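Local coordinates for 4-hydroxybutyrate coenzyme A transferase (Shewanella oneidensis, PDB 2OAS), which binds coenzyme A and probably transfers it between carboxylic acids such as acetate and 4-hydroxybutyrate, at residues G144-H149 with D166-V171. Sequence-based numbering, arbitrary orientation.
Sequences GKIIAH and DRFAAV
Phe168 lies against Ile146 and Ala148, whose side chains leave the same face of strand 145-150. CB of Phe168 lies 4.1 Å from Ile146 O; beyond it the two sides of the ring meet different neighbours. CD2 packs on Ile146 CG2 at 3.8 Å and CE2 lies a little farther from the same methyl, whereas CD1 and CE1 run under Ala148 CB, each at 3.5 Å; CG and CZ complete the contact. The Ala148 methyl makes a CH-pi contact over one ring face, sitting off the ring centre on the CD1-CE1 side. Because CG of Phe168 stands anti to the carbonyl carbon (chi1 -57°), the ring runs past Ile146 and beneath Ala148 at a slant to the strand.

The backbones are joined at Ile146 O, which accepts a hydrogen bond from Ala169 N (2.8 Å) and a weak one from Ala170 N. Farther along, Ala148 N donates to Ala170 O at 3.3 Å. At the start of the pairing, a water bridges Ile146 N and Arg167 O. Ile147 pairs with Ala170 and Ala148 with Val171 in parallel register, joining neighbouring strands of the eight-stranded parallel sheet in the N-terminal domain, consistent with a Rossmann-like alpha/beta fold.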
# COMPACT_ATOMS: atom_id res chain seq x y z
N GLY A 144 -27.84 -5.93 13.00
CA GLY A 144 -29.17 -6.48 13.16
C GLY A 144 -30.01 -5.60 14.09
O GLY A 144 -31.17 -5.32 13.81
N LYS A 145 -29.41 -5.18 15.20
CA LYS A 145 -30.09 -4.31 16.16
C LYS A 145 -29.06 -3.37 16.79
O LYS A 145 -27.87 -3.67 16.79
CB LYS A 145 -30.77 -5.13 17.26
CG LYS A 145 -29.84 -5.97 18.12
CD LYS A 145 -30.64 -6.60 19.26
CE LYS A 145 -29.79 -7.51 20.13
NZ LYS A 145 -29.36 -8.73 19.41
N ILE A 146 -29.51 -2.23 17.31
CA ILE A 146 -28.58 -1.29 17.92
C ILE A 146 -28.94 -0.98 19.38
O ILE A 146 -30.10 -0.75 19.70
CB ILE A 146 -28.52 0.04 17.13
CG1 ILE A 146 -27.97 -0.22 15.73
CG2 ILE A 146 -27.63 1.04 17.84
CD1 ILE A 146 -28.14 0.95 14.79
N ILE A 147 -27.94 -0.99 20.25
CA ILE A 147 -28.12 -0.69 21.67
C ILE A 147 -27.30 0.57 21.93
O ILE A 147 -26.07 0.54 21.91
CB ILE A 147 -27.64 -1.86 22.53
CG1 ILE A 147 -28.58 -3.05 22.32
CG2 ILE A 147 -27.60 -1.46 24.01
CD1 ILE A 147 -28.13 -4.32 23.01
N ALA A 148 -27.99 1.67 22.16
CA ALA A 148 -27.35 2.96 22.36
C ALA A 148 -27.36 3.48 23.78
O ALA A 148 -28.32 3.30 24.53
CB ALA A 148 -28.01 4.01 21.45
N HIS A 149 -26.30 4.16 24.13
CA HIS A 149 -26.20 4.73 25.44
C HIS A 149 -26.26 6.23 25.23
O HIS A 149 -25.38 6.80 24.60
CB HIS A 149 -24.89 4.28 26.09
CG HIS A 149 -24.39 5.23 27.13
ND1 HIS A 149 -25.21 5.75 28.10
CD2 HIS A 149 -23.17 5.79 27.31
CE1 HIS A 149 -24.51 6.60 28.84
NE2 HIS A 149 -23.28 6.64 28.38
N ASP A 166 -35.01 6.05 16.31
CA ASP A 166 -35.90 4.93 16.03
C ASP A 166 -35.13 3.77 15.42
O ASP A 166 -35.69 2.71 15.18
CB ASP A 166 -37.04 5.31 15.10
CG ASP A 166 -38.11 6.10 15.80
OD1 ASP A 166 -38.20 6.01 17.05
OD2 ASP A 166 -38.88 6.80 15.09
N ARG A 167 -33.85 3.98 15.15
CA ARG A 167 -33.00 2.92 14.60
C ARG A 167 -32.41 2.11 15.75
O ARG A 167 -31.60 1.21 15.53
CB ARG A 167 -31.87 3.53 13.76
CG ARG A 167 -32.33 4.14 12.43
CD ARG A 167 -31.79 3.33 11.27
NE ARG A 167 -30.34 3.46 11.17
CZ ARG A 167 -29.53 2.64 10.49
NH1 ARG A 167 -30.03 1.60 9.84
NH2 ARG A 167 -28.23 2.88 10.48
N PHE A 168 -32.81 2.44 16.97
CA PHE A 168 -32.31 1.78 18.18
C PHE A 168 -33.31 0.77 18.74
O PHE A 168 -34.51 1.04 18.79
CB PHE A 168 -32.00 2.85 19.26
CG PHE A 168 -31.01 3.91 18.83
CD1 PHE A 168 -30.80 5.03 19.62
CD2 PHE A 168 -30.27 3.78 17.66
CE1 PHE A 168 -29.88 6.01 19.26
CE2 PHE A 168 -29.34 4.76 17.29
CZ PHE A 168 -29.15 5.88 18.10
N ALA A 169 -32.83 -0.38 19.17
CA ALA A 169 -33.72 -1.40 19.74
C ALA A 169 -33.91 -1.12 21.22
O ALA A 169 -34.96 -1.40 21.79
CB ALA A 169 -33.13 -2.78 19.56
N ALA A 170 -32.88 -0.55 21.82
CA ALA A 170 -32.88 -0.25 23.23
C ALA A 170 -32.10 1.02 23.45
O ALA A 170 -31.22 1.37 22.65
CB ALA A 170 -32.27 -1.38 24.01
N VAL A 171 -32.40 1.69 24.56
CA VAL A 171 -31.75 2.94 24.92
C VAL A 171 -31.66 3.14 26.44
O VAL A 171 -32.65 2.98 27.15
CB VAL A 171 -32.52 4.12 24.27
CG1 VAL A 171 -32.33 5.37 25.05
CG2 VAL A 171 -32.04 4.33 22.85
O HOH W 1 -32.01 -1.51 16.27